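Local coordinates for protein ribosomal RNA small subunit methyltransferase D (Escherichia coli, PDB 2FPO) that methylates the N2 position of guanine 966 in the 16S rRNA of the assembled 30S particle, using S-adenosyl-L-methionine as methyl donor, at residues Q57-F62 against G79-E84; I125-P130 against L155-S160; G12-I17 against R40-L45. One frame throughout, in Å; residues are numbered along the deposited sequence.

Interaction 1: Q57-F62 against G79-E84; sequences QCLDCF and GATLIE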
ATOM      1  N   GLN A  57      10.422  -4.891  -1.242  1.00 28.09           N
ATOM      2  CA  GLN A  57      10.315  -3.825  -0.261  1.00 28.09           C
ATOM      3  C   GLN A  57       9.046  -3.034  -0.574  1.00 27.98           C
ATOM      4  O   GLN A  57       8.885  -2.494  -1.688  1.00 28.70           O
ATOM      5  CB  GLN A  57      11.562  -2.937  -0.293  1.00 28.27           C
ATOM      6  CG  GLN A  57      12.618  -3.332   0.774  1.00 32.48           C
ATOM      7  CD  GLN A  57      12.191  -2.995   2.240  1.00 36.74           C
ATOM      8  OE1 GLN A  57      12.824  -3.459   3.195  1.00 39.13           O
ATOM      9  NE2 GLN A  57      11.120  -2.194   2.406  1.00 32.99           N
ATOM     10  N   CYS A  58       8.153  -2.966   0.416  1.00 27.22           N
ATOM     11  CA  CYS A  58       6.815  -2.380   0.268  1.00 27.21           C
ATOM     12  C   CYS A  58       6.606  -1.155   1.143  1.00 26.66           C
ATOM     13  O   CYS A  58       7.037  -1.091   2.304  1.00 25.59           O
ATOM     14  CB  CYS A  58       5.719  -3.409   0.601  1.00 27.30           C
ATOM     15  SG  CYS A  58       5.880  -4.958  -0.303  1.00 31.19           S
ATOM     16  N   LEU A  59       5.936  -0.175   0.579  1.00 26.88           N
ATOM     17  CA  LEU A  59       5.575   0.999   1.356  1.00 26.61           C
ATOM     18  C   LEU A  59       4.060   1.174   1.256  1.00 26.86           C
ATOM     19  O   LEU A  59       3.501   1.213   0.163  1.00 27.04           O
ATOM     20  CB  LEU A  59       6.356   2.211   0.816  1.00 26.41           C
ATOM     21  CG  LEU A  59       5.910   3.595   1.306  1.00 27.60           C
ATOM     22  CD1 LEU A  59       6.361   3.754   2.785  1.00 23.90           C
ATOM     23  CD2 LEU A  59       6.497   4.664   0.364  1.00 25.93           C
ATOM     24  N   ASP A  60       3.386   1.266   2.399  1.00 27.40           N
ATOM     25  CA  ASP A  60       1.944   1.536   2.422  1.00 28.16           C
ATOM     26  C   ASP A  60       1.728   2.970   2.939  1.00 27.64           C
ATOM     27  O   ASP A  60       1.941   3.240   4.137  1.00 26.52           O
ATOM     28  CB  ASP A  60       1.264   0.525   3.334  1.00 27.74           C
ATOM     29  CG  ASP A  60      -0.253   0.441   3.126  1.00 31.16           C
ATOM     30  OD1 ASP A  60      -0.892   1.392   2.629  1.00 32.54           O
ATOM     31  OD2 ASP A  60      -0.808  -0.596   3.499  1.00 34.35           O
ATOM     32  N   CYS A  61       1.299   3.863   2.037  1.00 27.14           N
ATOM     33  CA  CYS A  61       1.182   5.301   2.350  1.00 27.79           C
ATOM     34  C   CYS A  61       0.067   5.685   3.311  1.00 27.79           C
ATOM     35  O   CYS A  61       0.158   6.759   3.930  1.00 27.87           O
ATOM     36  CB  CYS A  61       1.063   6.139   1.074  1.00 28.60           C
ATOM     37  SG  CYS A  61       2.532   5.986   0.009  1.00 29.84           S
ATOM     38  N   PHE A  62      -0.988   4.864   3.383  1.00 26.10           N
ATOM     39  CA  PHE A  62      -2.167   5.114   4.242  1.00 27.10           C
ATOM     40  C   PHE A  62      -2.558   3.731   4.688  1.00 27.66           C
ATOM     41  O   PHE A  62      -3.519   3.129   4.148  1.00 26.78           O
ATOM     42  CB  PHE A  62      -3.359   5.776   3.472  1.00 27.07           C
ATOM     43  CG  PHE A  62      -2.967   7.003   2.696  1.00 27.12           C
ATOM     44  CD1 PHE A  62      -3.013   8.260   3.290  1.00 27.58           C
ATOM     45  CD2 PHE A  62      -2.511   6.887   1.379  1.00 27.59           C
ATOM     46  CE1 PHE A  62      -2.574   9.417   2.561  1.00 28.73           C
ATOM     47  CE2 PHE A  62      -2.083   8.008   0.637  1.00 28.64           C
ATOM     48  CZ  PHE A  62      -2.133   9.283   1.223  1.00 27.96           C
ATOM     49  N   GLY A  79      10.321  -6.618   3.316  1.00 27.57           N
ATOM     50  CA  GLY A  79      10.027  -5.612   4.335  1.00 27.84           C
ATOM     51  C   GLY A  79       8.882  -4.682   3.929  1.00 27.53           C
ATOM     52  O   GLY A  79       8.533  -4.586   2.738  1.00 25.92           O
ATOM     53  N   ALA A  80       8.295  -4.033   4.935  1.00 26.75           N
ATOM     54  CA  ALA A  80       7.189  -3.087   4.733  1.00 26.50           C
ATOM     55  C   ALA A  80       7.264  -1.932   5.712  1.00 26.92           C
ATOM     56  O   ALA A  80       7.315  -2.121   6.940  1.00 26.73           O
ATOM     57  CB  ALA A  80       5.846  -3.768   4.850  1.00 26.15           C
ATOM     58  N   THR A  81       7.262  -0.736   5.157  1.00 26.31           N
ATOM     59  CA  THR A  81       7.127   0.471   5.950  1.00 27.03           C
ATOM     60  C   THR A  81       5.673   0.926   5.795  1.00 27.02           C
ATOM     61  O   THR A  81       5.164   1.084   4.668  1.00 25.07           O
ATOM     62  CB  THR A  81       8.106   1.534   5.474  1.00 27.55           C
ATOM     63  OG1 THR A  81       9.432   1.049   5.699  1.00 27.07           O
ATOM     64  CG2 THR A  81       7.893   2.871   6.224  1.00 25.42           C
ATOM     65  N   LEU A  82       5.006   1.068   6.936  1.00 25.94           N
ATOM     66  CA  LEU A  82       3.564   1.295   6.961  1.00 26.46           C
ATOM     67  C   LEU A  82       3.281   2.670   7.574  1.00 25.93           C
ATOM     68  O   LEU A  82       3.572   2.893   8.729  1.00 26.39           O
ATOM     69  CB  LEU A  82       2.852   0.188   7.761  1.00 25.63           C
ATOM     70  CG  LEU A  82       3.192  -1.261   7.330  1.00 27.20           C
ATOM     71  CD1 LEU A  82       2.585  -2.287   8.291  1.00 24.96           C
ATOM     72  CD2 LEU A  82       2.750  -1.552   5.899  1.00 25.62           C
ATOM     73  N   ILE A  83       2.704   3.571   6.786  1.00 25.00           N
ATOM     74  CA  ILE A  83       2.526   4.963   7.197  1.00 24.75           C
ATOM     75  C   ILE A  83       1.043   5.208   7.545  1.00 25.55           C
ATOM     76  O   ILE A  83       0.161   4.873   6.756  1.00 23.73           O
ATOM     77  CB  ILE A  83       2.937   5.998   6.098  1.00 24.92           C
ATOM     78  CG1 ILE A  83       4.313   5.687   5.473  1.00 22.70           C
ATOM     79  CG2 ILE A  83       2.926   7.449   6.703  1.00 26.36           C
ATOM     80  CD1 ILE A  83       5.418   5.474   6.525  1.00 23.41           C
ATOM     81  N   GLU A  84       0.784   5.761   8.728  1.00 25.83           N
ATOM     82  CA  GLU A  84      -0.591   5.900   9.173  1.00 26.83           C
ATOM     83  C   GLU A  84      -0.749   7.115  10.053  1.00 27.41           C
ATOM     84  O   GLU A  84      -0.102   7.216  11.094  1.00 28.78           O
ATOM     85  CB  GLU A  84      -1.098   4.611   9.864  1.00 26.07           C
ATOM     86  CG  GLU A  84      -2.512   4.765  10.568  1.00 28.16           C
ATOM     87  CD  GLU A  84      -3.618   5.179   9.595  1.00 29.78           C
ATOM     88  OE1 GLU A  84      -3.632   4.637   8.444  1.00 30.41           O
ATOM     89  OE2 GLU A  84      -4.452   6.074   9.942  1.00 30.50           O
TER
HETATM   90  O   HOH W   1      10.676   0.161   3.801  1.00 23.76           O
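Cys-58 and Asp-60 supply both donors and acceptors for the hydrogen bonds that lay 57-62 beside 79-84 as parallel strands, their axes 12° apart. Cys-58 N reaches Gly-79 O at 2.9 Å, and Thr-81 N returns to Cys-58 O; Asp-60 N then takes Thr-81 O, and Ile-83 N closes on Asp-60 O at 2.8 Å. The alpha carbons join in, Ala-80 CA standing 3.1 Å from Cys-58 O.

Here is the first beta-alpha-beta unit of a Rossmann-like methyltransferase, strand 57-60 crossing through helix 67-74 to strand 79-83. In relatives, the acidic residue near the C-terminal end of the second strand commonly meets the ribose of the cosubstrate; Glu-84 probably holds the corresponding place, and its OE1 takes the N-H of Gly-64.

Apolar packing divides between the faces. Leu-59 sets CG opposite its own N (chi1 168°), beside the carbonyl carbon, which carries CD1 to 3.9 Å from both Thr-81 CG2 and Ile-83 CG1. On the other face Leu-82 CD2 lies 3.6 Å from Asp-60 CB.

The polar fringe belongs to Gln-57, whose chain bends at chi2 (-71°) and carries its amide alongside Gly-79, OE1 3.7 Å from Gly-79 CA. NE2 gives a weak bond to a water near Thr-81 OG1, which is itself bonded to Arg-106. Shortening the side chain to an alanine here would probably cost Gly-79 its contact with the amide and leave the water without its weak NE2 donor.

Interaction 2: I125-P130 against L155-S160; sequences IVFVDP and LIYVES
Leu-155 begins the pairing by offering its carbonyl oxygen to Val-126 N at 2.9 Å, and the two parallel strands then advance together with axes 13° apart. Ile-156 follows on the face shared with Val-126 and Val-128. Its CG2, anti to the backbone N, lies beside Val-128 CG2 at 3.6 Å, both side chains pointing the same way; Leu-144 of helix 137-146 packs on Val-126 and Val-128.

Tyr-157 uses both backbone polar atoms: N meets Val-126 O at 2.7 Å, while O receives Val-128 N through a more bent bond (142° at the hydrogen). On the opposite face its side chain crosses that of Phe-127, with CB 4.0 Å from Phe-127 CD1. Val-158 CG2 touches Val-128 CB at 4.3 Å. Glu-159 N then binds Val-128 O at a longer 3.2 Å.

Where strand 125-128 gives way to loop, Glu-159 extends its side chain alongside Asp-129, the carboxylate planes 31° apart and Asp-129 OD1 3.3 Å from Glu-159 OE2. Tyr-157 OH donates to Glu-159 OE1 on its anti side at 2.7 Å. Asp-129 and Pro-130 start the Asp-Pro-Pro-Phe motif, which in related amino-group methyltransferases receives the target base. Two acidic groups this close make the site likely to attract hydrogen-bond donors, while the tyrosine hydroxyl probably restrains the glutamate's rotation.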
ATOM      1  N   ILE A 125       7.244  -2.015  -4.362  1.00 27.27           N
ATOM      2  CA  ILE A 125       5.772  -2.004  -4.343  1.00 26.74           C
ATOM      3  C   ILE A 125       5.246  -0.924  -3.409  1.00 26.33           C
ATOM      4  O   ILE A 125       5.587  -0.892  -2.219  1.00 27.50           O
ATOM      5  CB  ILE A 125       5.197  -3.410  -3.906  1.00 25.43           C
ATOM      6  CG1 ILE A 125       5.671  -4.528  -4.862  1.00 26.62           C
ATOM      7  CG2 ILE A 125       3.659  -3.387  -3.707  1.00 26.66           C
ATOM      8  CD1 ILE A 125       5.155  -5.937  -4.521  1.00 25.14           C
ATOM      9  N   VAL A 126       4.387  -0.065  -3.924  1.00 26.81           N
ATOM     10  CA  VAL A 126       3.772   1.001  -3.100  1.00 26.38           C
ATOM     11  C   VAL A 126       2.261   0.957  -3.210  1.00 26.51           C
ATOM     12  O   VAL A 126       1.707   0.798  -4.318  1.00 26.66           O
ATOM     13  CB  VAL A 126       4.311   2.429  -3.464  1.00 26.72           C
ATOM     14  CG1 VAL A 126       3.716   3.539  -2.563  1.00 24.34           C
ATOM     15  CG2 VAL A 126       5.829   2.468  -3.409  1.00 25.39           C
ATOM     16  N   PHE A 127       1.605   1.078  -2.055  1.00 26.29           N
ATOM     17  CA  PHE A 127       0.151   1.098  -1.964  1.00 26.92           C
ATOM     18  C   PHE A 127      -0.331   2.524  -1.685  1.00 27.06           C
ATOM     19  O   PHE A 127       0.077   3.141  -0.694  1.00 25.42           O
ATOM     20  CB  PHE A 127      -0.360   0.178  -0.855  1.00 25.92           C
ATOM     21  CG  PHE A 127       0.153  -1.247  -0.957  1.00 28.12           C
ATOM     22  CD1 PHE A 127      -0.322  -2.116  -1.954  1.00 27.39           C
ATOM     23  CD2 PHE A 127       1.068  -1.729  -0.034  1.00 26.43           C
ATOM     24  CE1 PHE A 127       0.178  -3.450  -2.046  1.00 29.80           C
ATOM     25  CE2 PHE A 127       1.561  -3.064  -0.111  1.00 29.21           C
ATOM     26  CZ  PHE A 127       1.115  -3.917  -1.122  1.00 25.94           C
ATOM     27  N   VAL A 128      -1.221   2.999  -2.557  1.00 26.91           N
ATOM     28  CA  VAL A 128      -1.805   4.355  -2.489  1.00 27.68           C
ATOM     29  C   VAL A 128      -3.331   4.261  -2.506  1.00 27.38           C
ATOM     30  O   VAL A 128      -3.996   4.354  -3.548  1.00 28.14           O
ATOM     31  CB  VAL A 128      -1.287   5.288  -3.629  1.00 28.73           C
ATOM     32  CG1 VAL A 128      -1.768   6.747  -3.405  1.00 27.20           C
ATOM     33  CG2 VAL A 128       0.223   5.203  -3.761  1.00 26.35           C
ATOM     34  N   ASP A 129      -3.894   4.093  -1.320  1.00 27.73           N
ATOM     35  CA  ASP A 129      -5.329   4.022  -1.165  1.00 28.49           C
ATOM     36  C   ASP A 129      -5.694   5.074  -0.116  1.00 28.52           C
ATOM     37  O   ASP A 129      -5.892   4.749   1.041  1.00 27.25           O
ATOM     38  CB  ASP A 129      -5.743   2.621  -0.711  1.00 29.51           C
ATOM     39  CG  ASP A 129      -7.245   2.516  -0.439  1.00 33.31           C
ATOM     40  OD1 ASP A 129      -8.039   3.267  -1.075  1.00 38.23           O
ATOM     41  OD2 ASP A 129      -7.629   1.707   0.432  1.00 36.00           O
ATOM     42  N   PRO A 130      -5.733   6.360  -0.516  1.00 28.14           N
ATOM     43  CA  PRO A 130      -6.032   7.366   0.510  1.00 27.25           C
ATOM     44  C   PRO A 130      -7.477   7.361   1.034  1.00 27.06           C
ATOM     45  O   PRO A 130      -8.395   6.907   0.310  1.00 27.55           O
ATOM     46  CB  PRO A 130      -5.660   8.694  -0.183  1.00 26.86           C
ATOM     47  CG  PRO A 130      -5.841   8.402  -1.648  1.00 27.64           C
ATOM     48  CD  PRO A 130      -5.454   6.961  -1.835  1.00 27.76           C
ATOM     49  N   LEU A 155       6.067  -0.899  -8.833  1.00 30.02           N
ATOM     50  CA  LEU A 155       4.625  -1.037  -9.033  1.00 29.66           C
ATOM     51  C   LEU A 155       3.934  -0.217  -7.981  1.00 29.49           C
ATOM     52  O   LEU A 155       4.290  -0.304  -6.805  1.00 30.65           O
ATOM     53  CB  LEU A 155       4.210  -2.510  -8.909  1.00 28.79           C
ATOM     54  CG  LEU A 155       4.829  -3.331 -10.034  1.00 29.38           C
ATOM     55  CD1 LEU A 155       4.897  -4.816  -9.692  1.00 27.32           C
ATOM     56  CD2 LEU A 155       4.084  -3.058 -11.359  1.00 30.57           C
ATOM     57  N   ILE A 156       3.012   0.637  -8.399  1.00 29.75           N
ATOM     58  CA  ILE A 156       2.257   1.492  -7.483  1.00 29.13           C
ATOM     59  C   ILE A 156       0.749   1.187  -7.627  1.00 29.30           C
ATOM     60  O   ILE A 156       0.159   1.344  -8.688  1.00 29.89           O
ATOM     61  CB  ILE A 156       2.519   2.995  -7.731  1.00 28.87           C
ATOM     62  CG1 ILE A 156       4.020   3.316  -7.765  1.00 28.84           C
ATOM     63  CG2 ILE A 156       1.783   3.868  -6.695  1.00 28.90           C
ATOM     64  CD1 ILE A 156       4.656   3.261  -9.207  1.00 29.48           C
ATOM     65  N   TYR A 157       0.149   0.734  -6.551  1.00 29.30           N
ATOM     66  CA  TYR A 157      -1.268   0.397  -6.546  1.00 29.31           C
ATOM     67  C   TYR A 157      -2.011   1.664  -6.174  1.00 28.17           C
ATOM     68  O   TYR A 157      -1.650   2.332  -5.200  1.00 26.62           O
ATOM     69  CB  TYR A 157      -1.549  -0.745  -5.548  1.00 30.62           C
ATOM     70  CG  TYR A 157      -3.018  -0.976  -5.200  1.00 33.14           C
ATOM     71  CD1 TYR A 157      -3.892  -1.586  -6.107  1.00 34.52           C
ATOM     72  CD2 TYR A 157      -3.520  -0.590  -3.959  1.00 32.08           C
ATOM     73  CE1 TYR A 157      -5.246  -1.800  -5.780  1.00 36.21           C
ATOM     74  CE2 TYR A 157      -4.854  -0.796  -3.627  1.00 34.07           C
ATOM     75  CZ  TYR A 157      -5.712  -1.390  -4.528  1.00 35.32           C
ATOM     76  OH  TYR A 157      -7.026  -1.593  -4.161  1.00 38.17           O
ATOM     77  N   VAL A 158      -3.019   1.995  -6.973  1.00 27.45           N
ATOM     78  CA  VAL A 158      -3.812   3.196  -6.788  1.00 29.18           C
ATOM     79  C   VAL A 158      -5.277   2.793  -6.833  1.00 30.07           C
ATOM     80  O   VAL A 158      -5.728   2.113  -7.752  1.00 29.65           O
ATOM     81  CB  VAL A 158      -3.512   4.304  -7.885  1.00 29.59           C
ATOM     82  CG1 VAL A 158      -4.432   5.502  -7.705  1.00 29.69           C
ATOM     83  CG2 VAL A 158      -2.076   4.745  -7.818  1.00 29.80           C
ATOM     84  N   GLU A 159      -5.995   3.157  -5.778  1.00 30.98           N
ATOM     85  CA  GLU A 159      -7.414   2.934  -5.686  1.00 32.14           C
ATOM     86  C   GLU A 159      -8.149   4.298  -5.765  1.00 32.85           C
ATOM     87  O   GLU A 159      -7.767   5.275  -5.092  1.00 32.16           O
ATOM     88  CB  GLU A 159      -7.708   2.215  -4.372  1.00 31.60           C
ATOM     89  CG  GLU A 159      -9.133   1.889  -4.157  1.00 36.40           C
ATOM     90  CD  GLU A 159      -9.362   0.999  -2.934  1.00 39.19           C
ATOM     91  OE1 GLU A 159      -8.581   0.035  -2.722  1.00 37.73           O
ATOM     92  OE2 GLU A 159     -10.350   1.275  -2.215  1.00 40.92           O
ATOM     93  N   SER A 160      -9.194   4.351  -6.595  1.00 33.16           N
ATOM     94  CA  SER A 160      -9.906   5.595  -6.848  1.00 33.17           C
ATOM     95  C   SER A 160     -11.312   5.369  -7.399  1.00 32.99           C
ATOM     96  O   SER A 160     -11.526   4.455  -8.171  1.00 32.22           O
ATOM     97  CB  SER A 160      -9.097   6.455  -7.822  1.00 33.07           C
ATOM     98  OG  SER A 160      -9.608   7.773  -7.867  1.00 35.08           O
TER

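Interaction 3: G12-I17 against R40-L45; sequences GQIRII and RVRETL
The backbones of 12-17 and 40-45 stay well separated, the nearest CA pair, Ile-17 and Glu-43, being 7.7 Å apart, and Arg-42 spans the distance to the Arg-15 carbonyl. The contact joins the N-terminal hairpin of strands 13-15 and 25-27, which lies outside the central sheet, to helix 39-53, the helix leading into the first strand of the Rossmann-like core. The Arg-42 chain, bent at chi3 (-70°), sets its guanidinium edge against that carbonyl. NH1 donates to Arg-15 O from 2.5 Å, a length short enough to be doubtful in detail, with the oxygen 15° out of the guanidinium plane. NH2 adds a weak bond to Arg-15 O at 3.0 Å, making a fork on one acceptor.

Ile-17 supplies the apolar half. Its CG1 sits between backbone N and carbonyl carbon (chi1 55°), directing CD1 onto the helix, 3.8 Å from Glu-43 N and 4.2 Å from Arg-42 CB.

Glu-71 of helix 67-74 accepts from both Arg-42 NH1 and Ile-17 N, and the charged end of Arg-15 pairs with Asp-39. The buried Arg-42 cation would probably polarise the Arg-15 C=O, and its grip probably ties the N-terminal segment, helix 39-53 and helix 67-74 together, with Ile-17 adding apolar packing.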
ATOM      1  N   GLY A  12     -13.759  -4.937  15.251  1.00 45.83           N
ATOM      2  CA  GLY A  12     -13.163  -5.053  13.870  1.00 44.76           C
ATOM      3  C   GLY A  12     -12.224  -6.236  13.757  1.00 44.74           C
ATOM      4  O   GLY A  12     -11.378  -6.455  14.636  1.00 43.78           O
ATOM      5  N   GLN A  13     -12.394  -7.008  12.678  1.00 44.53           N
ATOM      6  CA  GLN A  13     -11.509  -8.127  12.345  1.00 44.42           C
ATOM      7  C   GLN A  13     -10.973  -7.957  10.922  1.00 44.36           C
ATOM      8  O   GLN A  13     -11.704  -7.529  10.015  1.00 44.54           O
ATOM      9  CB  GLN A  13     -12.247  -9.465  12.428  1.00 44.69           C
ATOM     10  CG  GLN A  13     -12.885  -9.819  13.777  1.00 46.01           C
ATOM     11  CD  GLN A  13     -12.195 -10.988  14.477  1.00 46.86           C
ATOM     12  OE1 GLN A  13     -11.535 -10.816  15.502  1.00 47.83           O
ATOM     13  NE2 GLN A  13     -12.345 -12.178  13.920  1.00 46.17           N
ATOM     14  N   ILE A  14      -9.693  -8.295  10.747  1.00 43.51           N
ATOM     15  CA  ILE A  14      -9.031  -8.367   9.442  1.00 42.84           C
ATOM     16  C   ILE A  14      -8.644  -9.820   9.238  1.00 41.66           C
ATOM     17  O   ILE A  14      -8.071 -10.437  10.137  1.00 41.39           O
ATOM     18  CB  ILE A  14      -7.757  -7.447   9.403  1.00 42.98           C
ATOM     19  CG1 ILE A  14      -8.146  -5.986   9.205  1.00 43.25           C
ATOM     20  CG2 ILE A  14      -6.776  -7.841   8.292  1.00 45.39           C
ATOM     21  CD1 ILE A  14      -9.245  -5.723   8.196  1.00 42.97           C
ATOM     22  N   ARG A  15      -8.970 -10.389   8.077  1.00 40.10           N
ATOM     23  CA  ARG A  15      -8.482 -11.736   7.791  1.00 38.52           C
ATOM     24  C   ARG A  15      -7.380 -11.666   6.734  1.00 37.57           C
ATOM     25  O   ARG A  15      -7.545 -11.010   5.716  1.00 38.16           O
ATOM     26  CB  ARG A  15      -9.613 -12.702   7.396  1.00 38.26           C
ATOM     27  CG  ARG A  15      -9.224 -14.178   7.602  1.00 38.20           C
ATOM     28  CD  ARG A  15     -10.248 -15.179   7.015  1.00 37.23           C
ATOM     29  NE  ARG A  15     -10.744 -14.731   5.713  1.00 34.86           N
ATOM     30  CZ  ARG A  15     -11.358 -15.497   4.815  1.00 31.95           C
ATOM     31  NH1 ARG A  15     -11.559 -16.796   5.043  1.00 29.87           N
ATOM     32  NH2 ARG A  15     -11.764 -14.951   3.673  1.00 29.29           N
ATOM     33  N   ILE A  16      -6.242 -12.298   7.029  1.00 36.79           N
ATOM     34  CA  ILE A  16      -5.155 -12.458   6.078  1.00 35.82           C
ATOM     35  C   ILE A  16      -5.490 -13.659   5.170  1.00 35.47           C
ATOM     36  O   ILE A  16      -5.630 -14.796   5.626  1.00 34.87           O
ATOM     37  CB  ILE A  16      -3.790 -12.605   6.769  1.00 35.97           C
ATOM     38  CG1 ILE A  16      -3.407 -11.277   7.466  1.00 37.42           C
ATOM     39  CG2 ILE A  16      -2.720 -13.004   5.746  1.00 34.88           C
ATOM     40  CD1 ILE A  16      -2.168 -11.334   8.321  1.00 37.67           C
ATOM     41  N   ILE A  17      -5.650 -13.387   3.883  1.00 34.91           N
ATOM     42  CA  ILE A  17      -6.186 -14.418   3.005  1.00 35.33           C
ATOM     43  C   ILE A  17      -5.130 -15.273   2.316  1.00 34.28           C
ATOM     44  O   ILE A  17      -5.475 -16.288   1.715  1.00 33.54           O
ATOM     45  CB  ILE A  17      -7.187 -13.847   1.984  1.00 35.83           C
ATOM     46  CG1 ILE A  17      -6.553 -12.723   1.192  1.00 35.48           C
ATOM     47  CG2 ILE A  17      -8.481 -13.397   2.686  1.00 36.61           C
ATOM     48  CD1 ILE A  17      -7.124 -12.578  -0.171  1.00 37.56           C
ATOM     49  N   ARG A  40     -11.933  -9.751  -2.017  1.00 41.22           N
ATOM     50  CA  ARG A  40     -11.840  -9.823  -3.470  1.00 40.26           C
ATOM     51  C   ARG A  40     -10.865  -8.818  -4.058  1.00 40.02           C
ATOM     52  O   ARG A  40     -10.114  -9.139  -4.983  1.00 39.59           O
ATOM     53  CB  ARG A  40     -13.215  -9.704  -4.119  1.00 40.34           C
ATOM     54  CG  ARG A  40     -13.855 -11.047  -4.318  1.00 39.68           C
ATOM     55  CD  ARG A  40     -15.066 -10.966  -5.231  1.00 40.64           C
ATOM     56  NE  ARG A  40     -15.852 -12.192  -5.180  1.00 34.94           N
ATOM     57  CZ  ARG A  40     -16.500 -12.618  -4.100  1.00 35.41           C
ATOM     58  NH1 ARG A  40     -17.199 -13.741  -4.149  1.00 34.53           N
ATOM     59  NH2 ARG A  40     -16.449 -11.918  -2.968  1.00 37.00           N
ATOM     60  N   VAL A  41     -10.865  -7.611  -3.490  1.00 39.71           N
ATOM     61  CA  VAL A  41      -9.852  -6.592  -3.782  1.00 38.93           C
ATOM     62  C   VAL A  41      -8.445  -7.131  -3.535  1.00 37.99           C
ATOM     63  O   VAL A  41      -7.613  -7.160  -4.446  1.00 37.82           O
ATOM     64  CB  VAL A  41     -10.106  -5.322  -2.921  1.00 39.16           C
ATOM     65  CG1 VAL A  41      -8.912  -4.347  -2.974  1.00 40.31           C
ATOM     66  CG2 VAL A  41     -11.428  -4.653  -3.350  1.00 39.92           C
ATOM     67  N   ARG A  42      -8.177  -7.565  -2.311  1.00 36.95           N
ATOM     68  CA  ARG A  42      -6.849  -8.054  -1.950  1.00 36.52           C
ATOM     69  C   ARG A  42      -6.453  -9.245  -2.808  1.00 35.10           C
ATOM     70  O   ARG A  42      -5.306  -9.361  -3.246  1.00 34.20           O
ATOM     71  CB  ARG A  42      -6.766  -8.396  -0.453  1.00 36.60           C
ATOM     72  CG  ARG A  42      -6.356  -7.225   0.408  1.00 38.08           C
ATOM     73  CD  ARG A  42      -6.193  -7.638   1.870  1.00 38.92           C
ATOM     74  NE  ARG A  42      -7.483  -7.939   2.480  1.00 43.25           N
ATOM     75  CZ  ARG A  42      -7.649  -8.677   3.567  1.00 45.19           C
ATOM     76  NH1 ARG A  42      -6.601  -9.210   4.184  1.00 48.10           N
ATOM     77  NH2 ARG A  42      -8.869  -8.893   4.032  1.00 45.72           N
ATOM     78  N   GLU A  43      -7.424 -10.125  -3.057  1.00 33.62           N
ATOM     79  CA  GLU A  43      -7.219 -11.282  -3.896  1.00 32.76           C
ATOM     80  C   GLU A  43      -6.743 -10.886  -5.284  1.00 32.04           C
ATOM     81  O   GLU A  43      -5.729 -11.393  -5.763  1.00 31.73           O
ATOM     82  CB  GLU A  43      -8.518 -12.080  -3.956  1.00 33.02           C
ATOM     83  CG  GLU A  43      -8.395 -13.447  -4.523  1.00 33.90           C
ATOM     84  CD  GLU A  43      -9.742 -14.184  -4.482  1.00 35.31           C
ATOM     85  OE1 GLU A  43      -9.765 -15.355  -4.049  1.00 35.66           O
ATOM     86  OE2 GLU A  43     -10.765 -13.577  -4.866  1.00 34.85           O
ATOM     87  N   THR A  44      -7.450  -9.956  -5.910  1.00 30.84           N
ATOM     88  CA  THR A  44      -7.078  -9.445  -7.229  1.00 30.89           C
ATOM     89  C   THR A  44      -5.672  -8.798  -7.224  1.00 30.83           C
ATOM     90  O   THR A  44      -4.838  -9.116  -8.081  1.00 30.07           O
ATOM     91  CB  THR A  44      -8.141  -8.422  -7.741  1.00 30.91           C
ATOM     92  OG1 THR A  44      -9.416  -9.059  -7.809  1.00 31.15           O
ATOM     93  CG2 THR A  44      -7.793  -7.871  -9.117  1.00 31.99           C
ATOM     94  N   LEU A  45      -5.413  -7.908  -6.259  1.00 29.90           N
ATOM     95  CA  LEU A  45      -4.145  -7.189  -6.190  1.00 30.01           C
ATOM     96  C   LEU A  45      -2.953  -8.140  -6.019  1.00 29.62           C
ATOM     97  O   LEU A  45      -1.918  -8.013  -6.689  1.00 29.28           O
ATOM     98  CB  LEU A  45      -4.159  -6.202  -5.002  1.00 30.56           C
ATOM     99  CG  LEU A  45      -2.864  -5.450  -4.697  1.00 30.13           C
ATOM    100  CD1 LEU A  45      -2.267  -4.759  -5.970  1.00 28.77           C
ATOM    101  CD2 LEU A  45      -3.095  -4.419  -3.554  1.00 30.39           C
TER

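How the interactions relate
From the N terminus the three contacts follow in series, none enclosing or crossing another. Interaction 3 closes first, bringing the strand 13-15 hairpin back to helix 39-53, which leads into strand 57-60. Interaction 1 then closes the loop through helix 67-74, and interaction 2 the later one through helix 137-146. Strands 57-60 and 123-128 are neighbours in the central sheet: Leu-59 N and O probably bond to Ile-125 O and Phe-127 N, uniting interactions 1 and 2 in four adjacent parallel strands. Interaction 3 reaches that sheet through Val-41 and Leu-45, which pack on Tyr-157 and, for Leu-45, on Phe-127; its centre stays about 17 Å from that of interaction 1.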